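Local coordinates for core protein VP7 (Bluetongue virus, PDB 1BVP) that forms, as a homotrimer, the capsomers that assemble on a VP3 scaffold in the bluetongue virus core, and is associated with binding to the host cell surface, at residues A[30-35]-A[100-105]; A[44-49]-A[58-63]; A[158-163]-A[240-245]. All blocks are in the same frame, centred on the assembly; numbering follows the deposited sequence.

Contact 1 of 3, residues A[30-35]-A[100-105]; sequences MEILGI and PFTTEA
Pro100 lays its ring against one flank of helix 27-44, where Ile32 and Ile35, one turn apart, offer it two aliphatic branches. Each isoleucine runs obliquely to the proline ring and meets a different corner of it: Ile32 CG1 lies 3.9 Å from Pro100 CG, and Ile35 CD1 is equally close, 3.9 Å, to Pro100 CD. The CA-CB bond of Ile35 is directed at the loop, as is that of Pro100. Ile32 instead leaves the helix at a slant, with CG1 opposite the carbonyl carbon (chi1 -69°) and the rest of the branch nearly extended. That course carries it past the proline, so that Ile32 CD1 ends 4.2 Å from Thr102 CG2.

Thr102 thus has two roles. While its methyl meets the isoleucine, Thr102 is also the N-cap of helix 103-116, and its hydroxyl accepts the capping bond: Ala105 N donates to Thr102 OG1 over 3.2 Å, nearly straight (166°). The backbone N of Thr102 is itself tied to Thr10 OG1 on helix 2-15, and Val24 of a second subunit packs on Pro100, which places this junction at the trimer interface.

Across the two segments the attraction is therefore apolar. The Thr102 hydroxyl is used in capping the helix of its own segment, and the grip rests on the fit of methyl and methylene groups against a rigid ring.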
ATOM      1  N   MET A  30       8.274   9.311  31.801  1.00 31.80           N
ATOM      2  CA  MET A  30       8.186  10.252  32.907  1.00 35.59           C
ATOM      3  C   MET A  30       9.235  11.349  32.818  1.00 28.99           C
ATOM      4  O   MET A  30       8.974  12.491  33.176  1.00 30.58           O
ATOM      5  CB  MET A  30       8.302   9.525  34.232  1.00 47.21           C
ATOM      6  CG  MET A  30       7.042   8.833  34.676  1.00 60.80           C
ATOM      7  SD  MET A  30       7.492   7.983  36.219  1.00 82.27           S
ATOM      8  CE  MET A  30       5.910   8.223  37.303  1.00 79.22           C
ATOM      9  N   GLU A  31      10.425  11.006  32.350  1.00 24.39           N
ATOM     10  CA  GLU A  31      11.479  11.987  32.212  1.00 25.16           C
ATOM     11  C   GLU A  31      11.064  13.095  31.238  1.00 27.62           C
ATOM     12  O   GLU A  31      11.241  14.272  31.518  1.00 29.83           O
ATOM     13  CB  GLU A  31      12.714  11.290  31.724  1.00 29.95           C
ATOM     14  CG  GLU A  31      13.836  12.212  31.386  1.00 51.20           C
ATOM     15  CD  GLU A  31      14.919  11.491  30.597  1.00 70.99           C
ATOM     16  OE1 GLU A  31      14.943  10.225  30.627  1.00 79.52           O
ATOM     17  OE2 GLU A  31      15.737  12.180  29.934  1.00 77.58           O
ATOM     18  N   ILE A  32      10.442  12.701  30.128  1.00 26.78           N
ATOM     19  CA  ILE A  32       9.971  13.613  29.081  1.00 21.51           C
ATOM     20  C   ILE A  32       8.750  14.446  29.515  1.00 19.76           C
ATOM     21  O   ILE A  32       8.731  15.679  29.341  1.00 19.31           O
ATOM     22  CB  ILE A  32       9.589  12.793  27.809  1.00 24.05           C
ATOM     23  CG1 ILE A  32      10.837  12.198  27.158  1.00 21.88           C
ATOM     24  CG2 ILE A  32       8.807  13.635  26.805  1.00 18.04           C
ATOM     25  CD1 ILE A  32      10.503  10.995  26.286  1.00 19.65           C
ATOM     26  N   LEU A  33       7.708  13.767  30.007  1.00 10.68           N
ATOM     27  CA  LEU A  33       6.504  14.450  30.449  1.00 13.42           C
ATOM     28  C   LEU A  33       6.814  15.435  31.541  1.00 19.76           C
ATOM     29  O   LEU A  33       6.249  16.520  31.583  1.00 25.97           O
ATOM     30  CB  LEU A  33       5.457  13.473  30.957  1.00 16.65           C
ATOM     31  CG  LEU A  33       4.798  12.668  29.843  1.00 19.33           C
ATOM     32  CD1 LEU A  33       3.595  11.936  30.378  1.00 16.28           C
ATOM     33  CD2 LEU A  33       4.399  13.603  28.721  1.00 18.87           C
ATOM     34  N   GLY A  34       7.717  15.043  32.431  1.00 21.54           N
ATOM     35  CA  GLY A  34       8.114  15.901  33.523  1.00 15.88           C
ATOM     36  C   GLY A  34       8.615  17.230  33.024  1.00 15.85           C
ATOM     37  O   GLY A  34       8.065  18.275  33.375  1.00 20.19           O
ATOM     38  N   ILE A  35       9.655  17.193  32.205  1.00 10.74           N
ATOM     39  CA  ILE A  35      10.230  18.414  31.649  1.00 13.15           C
ATOM     40  C   ILE A  35       9.260  19.227  30.802  1.00 19.60           C
ATOM     41  O   ILE A  35       9.157  20.460  30.934  1.00 21.55           O
ATOM     42  CB  ILE A  35      11.417  18.089  30.759  1.00 16.67           C
ATOM     43  CG1 ILE A  35      12.249  17.021  31.449  1.00 23.35           C
ATOM     44  CG2 ILE A  35      12.264  19.349  30.533  1.00 18.04           C
ATOM     45  CD1 ILE A  35      13.496  16.638  30.728  1.00 30.90           C
ATOM     46  N   PRO A 100      13.687  16.691  25.613  1.00 19.40           N
ATOM     47  CA  PRO A 100      14.254  15.736  24.653  1.00 19.98           C
ATOM     48  C   PRO A 100      13.208  15.141  23.679  1.00 18.92           C
ATOM     49  O   PRO A 100      12.000  15.191  23.926  1.00 17.31           O
ATOM     50  CB  PRO A 100      14.868  14.672  25.575  1.00 14.75           C
ATOM     51  CG  PRO A 100      13.836  14.612  26.696  1.00 16.28           C
ATOM     52  CD  PRO A 100      13.360  16.050  26.906  1.00 15.04           C
ATOM     53  N   PHE A 101      13.669  14.692  22.519  1.00 16.66           N
ATOM     54  CA  PHE A 101      12.787  14.039  21.554  1.00 11.83           C
ATOM     55  C   PHE A 101      13.334  12.622  21.352  1.00 12.37           C
ATOM     56  O   PHE A 101      14.523  12.361  21.596  1.00 18.04           O
ATOM     57  CB  PHE A 101      12.693  14.818  20.239  1.00 10.32           C
ATOM     58  CG  PHE A 101      14.023  15.180  19.632  1.00  9.55           C
ATOM     59  CD1 PHE A 101      14.745  14.247  18.890  1.00 11.13           C
ATOM     60  CD2 PHE A 101      14.541  16.458  19.783  1.00  9.55           C
ATOM     61  CE1 PHE A 101      15.984  14.594  18.305  1.00 14.05           C
ATOM     62  CE2 PHE A 101      15.763  16.820  19.209  1.00 13.40           C
ATOM     63  CZ  PHE A 101      16.490  15.883  18.466  1.00 14.57           C
ATOM     64  N   THR A 102      12.465  11.679  21.030  1.00 10.82           N
ATOM     65  CA  THR A 102      12.903  10.312  20.840  1.00  3.59           C
ATOM     66  C   THR A 102      13.522  10.025  19.456  1.00  8.54           C
ATOM     67  O   THR A 102      13.315  10.750  18.485  1.00 10.33           O
ATOM     68  CB  THR A 102      11.726   9.367  21.003  1.00  7.91           C
ATOM     69  OG1 THR A 102      10.703   9.724  20.063  1.00 18.53           O
ATOM     70  CG2 THR A 102      11.170   9.436  22.400  1.00  6.75           C
ATOM     71  N   THR A 103      14.281   8.938  19.385  1.00 14.69           N
ATOM     72  CA  THR A 103      14.873   8.469  18.147  1.00 14.08           C
ATOM     73  C   THR A 103      13.770   8.273  17.070  1.00 16.35           C
ATOM     74  O   THR A 103      13.963   8.685  15.930  1.00 19.81           O
ATOM     75  CB  THR A 103      15.623   7.137  18.404  1.00 13.38           C
ATOM     76  OG1 THR A 103      16.823   7.403  19.128  1.00 17.55           O
ATOM     77  CG2 THR A 103      15.986   6.460  17.127  1.00  7.48           C
ATOM     78  N   GLU A 104      12.620   7.691  17.441  1.00 12.13           N
ATOM     79  CA  GLU A 104      11.489   7.485  16.523  1.00 11.27           C
ATOM     80  C   GLU A 104      11.017   8.819  15.959  1.00 12.03           C
ATOM     81  O   GLU A 104      10.994   9.016  14.744  1.00 15.88           O
ATOM     82  CB  GLU A 104      10.295   6.844  17.219  1.00 20.18           C
ATOM     83  CG  GLU A 104      10.517   5.437  17.754  1.00 44.30           C
ATOM     84  CD  GLU A 104      11.694   5.299  18.771  1.00 55.67           C
ATOM     85  OE1 GLU A 104      11.825   6.113  19.736  1.00 51.12           O
ATOM     86  OE2 GLU A 104      12.492   4.335  18.598  1.00 66.69           O
ATOM     87  N   ALA A 105      10.698   9.763  16.829  1.00  7.33           N
ATOM     88  CA  ALA A 105      10.220  11.036  16.335  1.00  3.74           C
ATOM     89  C   ALA A 105      11.257  11.733  15.441  1.00  7.50           C
ATOM     90  O   ALA A 105      10.933  12.285  14.393  1.00 12.60           O
ATOM     91  CB  ALA A 105       9.821  11.914  17.485  1.00  2.07           C
TER

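Contact 2 of 3, residues A[44-49]-A[58-63]; sequences TLRGVT and RNEMFF
Glu60 is the first residue of the helical segment 58-63 to meet the loop 44-49, and it carries most of the polar contact. Its chain leaves with CG opposite the backbone N and then bends sharply (chi2 93°), swinging the carboxylate over to the loop. There Glu60 OE2 accepts from Gly47 N at 3.2 Å, using the lone pair directed away from its other oxygen; the bond is almost straight, at 176°. The methylenes of Arg46 lie alongside the same oxygen, but Arg46 NE stays 4.4 Å from Glu60 OE2, too far for a salt bridge, and the guanidinium and carboxylate planes are inclined by 48°. Nearer the backbone, Glu60 CG rests 3.9 Å from Val48 CG2.

Met61 takes the other branch of that valine, with Met61 CB 4.2 Å from Val48 CG1. Its side chain runs extended as far as the sulfur and then turns, bringing the terminal methyl to the carbonyl of Thr49.

At Phe63, CB sits over one face of the Arg46 guanidinium, 3.6 Å from Arg46 CZ, and the aromatic ring continues obliquely beyond it. Arg46 NH2 finds its charged partner further on, in a salt bridge to Asp67, and bonds to Tyr40 OH as well.

Val48 also packs on Ile37 and Tyr40, fastening the loop between helices 27-44 and 55-73, while Phe62, on another side of the helix, packs on Leu316, Val319 and Leu323 of helix 304-323.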
ATOM      1  N   THR A  44       2.729  29.083  30.097  1.00 26.07           N
ATOM      2  CA  THR A  44       1.313  29.107  29.764  1.00 22.99           C
ATOM      3  C   THR A  44       0.370  29.414  30.907  1.00 27.43           C
ATOM      4  O   THR A  44      -0.728  29.918  30.686  1.00 30.74           O
ATOM      5  CB  THR A  44       0.999  27.703  29.191  1.00 25.84           C
ATOM      6  OG1 THR A  44       1.128  27.736  27.772  1.00 26.12           O
ATOM      7  CG2 THR A  44      -0.309  27.135  29.632  1.00 25.83           C
ATOM      8  N   LEU A  45       0.765  29.009  32.108  1.00 29.99           N
ATOM      9  CA  LEU A  45      -0.011  29.194  33.323  1.00 29.89           C
ATOM     10  C   LEU A  45      -1.159  28.232  33.402  1.00 30.19           C
ATOM     11  O   LEU A  45      -2.179  28.502  34.047  1.00 37.60           O
ATOM     12  CB  LEU A  45      -0.501  30.636  33.479  1.00 33.54           C
ATOM     13  CG  LEU A  45       0.470  31.705  33.997  1.00 37.59           C
ATOM     14  CD1 LEU A  45       1.940  31.352  33.762  1.00 36.14           C
ATOM     15  CD2 LEU A  45       0.109  33.026  33.307  1.00 40.77           C
ATOM     16  N   ARG A  46      -1.040  27.121  32.699  1.00 26.98           N
ATOM     17  CA  ARG A  46      -2.082  26.119  32.803  1.00 32.19           C
ATOM     18  C   ARG A  46      -1.613  25.144  33.895  1.00 31.89           C
ATOM     19  O   ARG A  46      -0.502  25.298  34.437  1.00 32.64           O
ATOM     20  CB  ARG A  46      -2.361  25.480  31.456  1.00 36.38           C
ATOM     21  CG  ARG A  46      -3.320  26.346  30.670  1.00 51.39           C
ATOM     22  CD  ARG A  46      -4.463  25.515  30.111  1.00 70.82           C
ATOM     23  NE  ARG A  46      -4.082  24.860  28.851  1.00 81.66           N
ATOM     24  CZ  ARG A  46      -4.712  25.042  27.683  1.00 87.00           C
ATOM     25  NH1 ARG A  46      -5.782  25.837  27.589  1.00 85.52           N
ATOM     26  NH2 ARG A  46      -4.199  24.538  26.565  1.00 90.78           N
ATOM     27  N   GLY A  47      -2.432  24.176  34.275  1.00 26.32           N
ATOM     28  CA  GLY A  47      -1.981  23.299  35.338  1.00 16.55           C
ATOM     29  C   GLY A  47      -2.156  21.858  34.960  1.00 24.62           C
ATOM     30  O   GLY A  47      -2.958  21.113  35.552  1.00 30.01           O
ATOM     31  N   VAL A  48      -1.400  21.454  33.958  1.00 20.28           N
ATOM     32  CA  VAL A  48      -1.477  20.092  33.472  1.00 18.70           C
ATOM     33  C   VAL A  48      -0.813  19.167  34.523  1.00 19.49           C
ATOM     34  O   VAL A  48       0.212  19.520  35.071  1.00 17.74           O
ATOM     35  CB  VAL A  48      -0.749  20.021  32.106  1.00 14.95           C
ATOM     36  CG1 VAL A  48      -0.777  18.633  31.541  1.00  9.67           C
ATOM     37  CG2 VAL A  48      -1.377  20.994  31.151  1.00 11.71           C
ATOM     38  N   THR A  49      -1.418  18.018  34.824  1.00 21.83           N
ATOM     39  CA  THR A  49      -0.854  17.052  35.776  1.00 19.06           C
ATOM     40  C   THR A  49      -0.184  15.981  34.927  1.00 21.01           C
ATOM     41  O   THR A  49      -0.627  15.752  33.821  1.00 25.54           O
ATOM     42  CB  THR A  49      -1.942  16.256  36.468  1.00 18.50           C
ATOM     43  OG1 THR A  49      -2.904  17.146  36.966  1.00 29.55           O
ATOM     44  CG2 THR A  49      -1.381  15.457  37.649  1.00 31.78           C
ATOM     45  N   ARG A  58      -7.931  15.563  32.113  1.00 20.87           N
ATOM     46  CA  ARG A  58      -7.759  14.974  30.800  1.00 17.82           C
ATOM     47  C   ARG A  58      -7.909  16.052  29.724  1.00 17.92           C
ATOM     48  O   ARG A  58      -7.053  16.179  28.851  1.00 20.63           O
ATOM     49  CB  ARG A  58      -8.744  13.828  30.613  1.00 14.06           C
ATOM     50  CG  ARG A  58      -8.331  12.605  31.398  1.00 10.53           C
ATOM     51  CD  ARG A  58      -9.160  11.397  31.081  1.00 16.85           C
ATOM     52  NE  ARG A  58     -10.466  11.405  31.740  1.00 27.79           N
ATOM     53  CZ  ARG A  58     -11.631  11.509  31.109  1.00 29.54           C
ATOM     54  NH1 ARG A  58     -11.683  11.631  29.798  1.00 36.20           N
ATOM     55  NH2 ARG A  58     -12.751  11.435  31.785  1.00 32.96           N
ATOM     56  N   ASN A  59      -8.919  16.904  29.863  1.00 15.69           N
ATOM     57  CA  ASN A  59      -9.114  17.984  28.910  1.00 13.38           C
ATOM     58  C   ASN A  59      -7.889  18.875  28.875  1.00 18.39           C
ATOM     59  O   ASN A  59      -7.347  19.220  27.813  1.00 21.03           O
ATOM     60  CB  ASN A  59     -10.306  18.826  29.306  1.00 10.22           C
ATOM     61  CG  ASN A  59     -11.618  18.175  28.978  1.00 16.15           C
ATOM     62  OD1 ASN A  59     -11.689  17.177  28.262  1.00 20.74           O
ATOM     63  ND2 ASN A  59     -12.677  18.741  29.497  1.00 21.27           N
ATOM     64  N   GLU A  60      -7.414  19.209  30.061  1.00 22.13           N
ATOM     65  CA  GLU A  60      -6.260  20.085  30.192  1.00 19.27           C
ATOM     66  C   GLU A  60      -5.013  19.493  29.507  1.00 12.29           C
ATOM     67  O   GLU A  60      -4.269  20.209  28.827  1.00 11.43           O
ATOM     68  CB  GLU A  60      -6.040  20.352  31.679  1.00 27.10           C
ATOM     69  CG  GLU A  60      -5.113  21.481  31.984  1.00 39.35           C
ATOM     70  CD  GLU A  60      -5.831  22.783  32.183  1.00 48.37           C
ATOM     71  OE1 GLU A  60      -6.968  22.931  31.625  1.00 45.91           O
ATOM     72  OE2 GLU A  60      -5.225  23.645  32.897  1.00 51.70           O
ATOM     73  N   MET A  61      -4.797  18.186  29.655  1.00  9.77           N
ATOM     74  CA  MET A  61      -3.641  17.555  29.016  1.00 11.71           C
ATOM     75  C   MET A  61      -3.843  17.523  27.507  1.00 15.52           C
ATOM     76  O   MET A  61      -2.903  17.775  26.738  1.00 15.64           O
ATOM     77  CB  MET A  61      -3.420  16.135  29.514  1.00 10.02           C
ATOM     78  CG  MET A  61      -2.182  15.522  28.883  1.00 13.63           C
ATOM     79  SD  MET A  61      -1.773  13.900  29.521  1.00 17.14           S
ATOM     80  CE  MET A  61      -0.511  14.423  30.620  1.00 19.30           C
ATOM     81  N   PHE A  62      -5.074  17.211  27.090  1.00 14.46           N
ATOM     82  CA  PHE A  62      -5.399  17.189  25.681  1.00  9.27           C
ATOM     83  C   PHE A  62      -5.174  18.576  25.074  1.00 10.62           C
ATOM     84  O   PHE A  62      -4.625  18.696  23.968  1.00 16.17           O
ATOM     85  CB  PHE A  62      -6.831  16.750  25.425  1.00 12.22           C
ATOM     86  CG  PHE A  62      -7.165  16.727  23.967  1.00 14.45           C
ATOM     87  CD1 PHE A  62      -6.641  15.729  23.145  1.00 14.80           C
ATOM     88  CD2 PHE A  62      -7.886  17.767  23.388  1.00 15.17           C
ATOM     89  CE1 PHE A  62      -6.818  15.772  21.764  1.00 17.10           C
ATOM     90  CE2 PHE A  62      -8.071  17.826  22.008  1.00 16.31           C
ATOM     91  CZ  PHE A  62      -7.536  16.832  21.191  1.00 16.05           C
ATOM     92  N   PHE A  63      -5.572  19.628  25.792  1.00  7.36           N
ATOM     93  CA  PHE A  63      -5.367  20.972  25.280  1.00  3.16           C
ATOM     94  C   PHE A  63      -3.900  21.279  25.123  1.00  6.70           C
ATOM     95  O   PHE A  63      -3.519  22.018  24.221  1.00 11.55           O
ATOM     96  CB  PHE A  63      -6.016  22.000  26.163  1.00  5.88           C
ATOM     97  CG  PHE A  63      -7.509  21.912  26.188  1.00 16.01           C
ATOM     98  CD1 PHE A  63      -8.214  21.370  25.112  1.00 17.21           C
ATOM     99  CD2 PHE A  63      -8.223  22.376  27.294  1.00 15.93           C
ATOM    100  CE1 PHE A  63      -9.607  21.296  25.141  1.00 18.31           C
ATOM    101  CE2 PHE A  63      -9.613  22.303  27.325  1.00 16.72           C
ATOM    102  CZ  PHE A  63     -10.310  21.765  26.255  1.00 16.63           C
TER

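Contact 3 of 3, residues A[158-163]-A[240-245]; sequences MIQVSL and NAMVQI
Val161 and Val243 pair at the middle of two antiparallel strands and exchange two backbone hydrogen bonds, Val161 N to Val243 O at 2.8 Å and Val243 N to Val161 O at 2.9 Å. Ile159 with Ile245 and Leu163 with Ala241 repeat this double exchange, making six bonds in all. These three pairs put their side chains on one apolar face. The two valines lie side by side, with Val161 CG2 3.8 Å from Val243 CG2. Next to them, Ile159 CG1 rests 3.7 Å from Ile245 CB.

The non-hydrogen-bonded pairs, Gln160 with Gln244 and Ser162 with Met242, face the other way. Met242 is bent at its last torsion (chi3 102°), which turns its methyl across to the partner strand; Met242 CE comes 3.6 Å from Ser162 OG and 3.9 Å from Gln160 CD. It settles between two polar groups that are occupied elsewhere: the Gln160 amide bonds to Gly139 N and to the carbonyl of Gln137, and Ser162 OG bonds to Phe142 O.

Further out, strand 149-155 pairs with the other edge of 158-163, and strand 183-195 with the other edge of 241-252. Ile245 reaches Leu186 and Trp188 on strand 183-195. Two neighbouring strands, with 76 residues between the segments in sequence and running at 162° to each other, thus form the interior of an antiparallel sheet, consistent with the jelly-roll beta-sandwich known for the upper domain of VP7.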
ATOM      1  N   MET A 158      -4.687   2.047 -22.542  1.00 20.54           N
ATOM      2  CA  MET A 158      -4.507   1.294 -23.768  1.00 15.09           C
ATOM      3  C   MET A 158      -4.649   2.017 -25.094  1.00 18.27           C
ATOM      4  O   MET A 158      -5.445   2.957 -25.231  1.00 14.92           O
ATOM      5  CB  MET A 158      -5.568   0.212 -23.722  1.00  9.87           C
ATOM      6  CG  MET A 158      -5.288  -0.948 -24.541  1.00 15.73           C
ATOM      7  SD  MET A 158      -5.171  -2.330 -23.466  1.00 24.76           S
ATOM      8  CE  MET A 158      -3.794  -2.926 -24.166  1.00 29.57           C
ATOM      9  N   ILE A 159      -3.861   1.575 -26.070  1.00 19.89           N
ATOM     10  CA  ILE A 159      -3.980   2.091 -27.431  1.00 20.12           C
ATOM     11  C   ILE A 159      -3.983   0.874 -28.365  1.00 21.68           C
ATOM     12  O   ILE A 159      -3.534  -0.238 -27.986  1.00 20.13           O
ATOM     13  CB  ILE A 159      -2.838   3.047 -27.868  1.00 18.69           C
ATOM     14  CG1 ILE A 159      -1.558   2.275 -28.147  1.00 19.02           C
ATOM     15  CG2 ILE A 159      -2.648   4.169 -26.875  1.00 17.58           C
ATOM     16  CD1 ILE A 159      -0.662   2.997 -29.098  1.00 16.29           C
ATOM     17  N   GLN A 160      -4.546   1.062 -29.557  1.00 23.39           N
ATOM     18  CA  GLN A 160      -4.577   0.005 -30.593  1.00 22.03           C
ATOM     19  C   GLN A 160      -4.166   0.705 -31.860  1.00 20.03           C
ATOM     20  O   GLN A 160      -4.372   1.924 -31.996  1.00 15.53           O
ATOM     21  CB  GLN A 160      -5.949  -0.647 -30.762  1.00 15.27           C
ATOM     22  CG  GLN A 160      -7.055   0.333 -31.056  1.00 15.93           C
ATOM     23  CD  GLN A 160      -8.426  -0.257 -30.825  1.00 18.32           C
ATOM     24  OE1 GLN A 160      -8.567  -1.354 -30.301  1.00 18.87           O
ATOM     25  NE2 GLN A 160      -9.451   0.483 -31.195  1.00 26.42           N
ATOM     26  N   VAL A 161      -3.460  -0.038 -32.702  1.00 20.31           N
ATOM     27  CA  VAL A 161      -2.954   0.474 -33.966  1.00 23.98           C
ATOM     28  C   VAL A 161      -3.496  -0.422 -35.083  1.00 25.04           C
ATOM     29  O   VAL A 161      -3.449  -1.670 -34.960  1.00 20.24           O
ATOM     30  CB  VAL A 161      -1.397   0.386 -34.011  1.00 24.18           C
ATOM     31  CG1 VAL A 161      -0.843   1.218 -35.121  1.00 22.54           C
ATOM     32  CG2 VAL A 161      -0.807   0.794 -32.715  1.00 24.41           C
ATOM     33  N   SER A 162      -4.054   0.214 -36.123  1.00 25.33           N
ATOM     34  CA  SER A 162      -4.573  -0.486 -37.316  1.00 25.63           C
ATOM     35  C   SER A 162      -3.487  -0.347 -38.379  1.00 25.49           C
ATOM     36  O   SER A 162      -3.016   0.766 -38.655  1.00 22.88           O
ATOM     37  CB  SER A 162      -5.822   0.197 -37.874  1.00 26.37           C
ATOM     38  OG  SER A 162      -6.881   0.252 -36.950  1.00 29.39           O
ATOM     39  N   LEU A 163      -3.072  -1.457 -38.966  1.00 27.58           N
ATOM     40  CA  LEU A 163      -2.047  -1.418 -40.014  1.00 34.80           C
ATOM     41  C   LEU A 163      -2.574  -1.992 -41.357  1.00 36.98           C
ATOM     42  O   LEU A 163      -3.145  -3.108 -41.387  1.00 32.82           O
ATOM     43  CB  LEU A 163      -0.833  -2.289 -39.623  1.00 38.63           C
ATOM     44  CG  LEU A 163       0.156  -2.163 -38.466  1.00 34.52           C
ATOM     45  CD1 LEU A 163       0.990  -0.927 -38.634  1.00 34.73           C
ATOM     46  CD2 LEU A 163      -0.577  -2.178 -37.155  1.00 34.15           C
ATOM     47  N   ASN A 240      -4.816  -6.874 -43.452  1.00 43.40           N
ATOM     48  CA  ASN A 240      -4.861  -5.841 -42.414  1.00 42.60           C
ATOM     49  C   ASN A 240      -4.506  -6.490 -41.068  1.00 42.49           C
ATOM     50  O   ASN A 240      -4.783  -7.689 -40.828  1.00 39.65           O
ATOM     51  CB  ASN A 240      -6.245  -5.229 -42.264  1.00 42.24           C
ATOM     52  CG  ASN A 240      -6.825  -4.803 -43.552  1.00 41.90           C
ATOM     53  OD1 ASN A 240      -7.626  -5.526 -44.122  1.00 54.77           O
ATOM     54  ND2 ASN A 240      -6.433  -3.642 -44.038  1.00 33.31           N
ATOM     55  N   ALA A 241      -3.919  -5.678 -40.193  1.00 39.08           N
ATOM     56  CA  ALA A 241      -3.517  -6.126 -38.871  1.00 33.07           C
ATOM     57  C   ALA A 241      -3.859  -5.094 -37.810  1.00 30.53           C
ATOM     58  O   ALA A 241      -4.020  -3.898 -38.105  1.00 27.32           O
ATOM     59  CB  ALA A 241      -2.018  -6.406 -38.850  1.00 28.36           C
ATOM     60  N   MET A 242      -4.040  -5.578 -36.583  1.00 28.87           N
ATOM     61  CA  MET A 242      -4.292  -4.707 -35.432  1.00 25.91           C
ATOM     62  C   MET A 242      -3.443  -5.138 -34.240  1.00 29.76           C
ATOM     63  O   MET A 242      -3.295  -6.349 -33.980  1.00 32.45           O
ATOM     64  CB  MET A 242      -5.753  -4.718 -35.038  1.00 18.93           C
ATOM     65  CG  MET A 242      -6.528  -3.743 -35.811  1.00 19.85           C
ATOM     66  SD  MET A 242      -8.144  -3.505 -35.150  1.00 21.35           S
ATOM     67  CE  MET A 242      -7.874  -1.903 -34.269  1.00 11.08           C
ATOM     68  N   VAL A 243      -2.796  -4.184 -33.574  1.00 26.94           N
ATOM     69  CA  VAL A 243      -2.035  -4.551 -32.377  1.00 25.04           C
ATOM     70  C   VAL A 243      -2.501  -3.687 -31.230  1.00 23.13           C
ATOM     71  O   VAL A 243      -2.958  -2.547 -31.479  1.00 19.80           O
ATOM     72  CB  VAL A 243      -0.488  -4.371 -32.539  1.00 23.30           C
ATOM     73  CG1 VAL A 243       0.003  -5.105 -33.756  1.00 23.20           C
ATOM     74  CG2 VAL A 243      -0.112  -2.918 -32.612  1.00 20.27           C
ATOM     75  N   GLN A 244      -2.546  -4.258 -30.014  1.00 22.17           N
ATOM     76  CA  GLN A 244      -2.860  -3.417 -28.840  1.00 19.13           C
ATOM     77  C   GLN A 244      -1.583  -3.209 -28.069  1.00 15.77           C
ATOM     78  O   GLN A 244      -0.697  -4.078 -28.058  1.00 13.13           O
ATOM     79  CB  GLN A 244      -3.928  -3.961 -27.918  1.00 10.14           C
ATOM     80  CG  GLN A 244      -3.486  -4.931 -26.908  1.00 12.53           C
ATOM     81  CD  GLN A 244      -4.630  -5.300 -25.985  1.00 14.56           C
ATOM     82  OE1 GLN A 244      -5.692  -4.702 -26.074  1.00 12.40           O
ATOM     83  NE2 GLN A 244      -4.425  -6.284 -25.098  1.00 17.97           N
ATOM     84  N   ILE A 245      -1.423  -1.997 -27.567  1.00 16.08           N
ATOM     85  CA  ILE A 245      -0.254  -1.665 -26.761  1.00 18.06           C
ATOM     86  C   ILE A 245      -0.774  -1.133 -25.448  1.00 15.93           C
ATOM     87  O   ILE A 245      -1.527  -0.144 -25.407  1.00 16.23           O
ATOM     88  CB  ILE A 245       0.629  -0.630 -27.407  1.00 15.98           C
ATOM     89  CG1 ILE A 245       1.219  -1.198 -28.702  1.00 16.55           C
ATOM     90  CG2 ILE A 245       1.729  -0.270 -26.455  1.00  9.45           C
ATOM     91  CD1 ILE A 245       1.952  -0.140 -29.532  1.00 14.19           C
TER

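How the contacts relate
Contacts 1 and 2 belong to the helical end of the subunit, their centres about 18 Å apart, and contact 2 is nested in sequence inside the span that contact 1 closes. Helix 27-44 links them: contact 1 uses its flank, contact 2 the loop that follows it. Both are only partly buried, yet one is apolar and reaches the trimer interface, whereas the other mixes a backbone-to-carboxylate bond with aliphatic packing and touches no other subunit. Contact 3 lies on the opposite side of the chain's centre, its own centre about 62 and 68 Å from theirs. Mostly buried, it depends on regular main-chain bonding between strands.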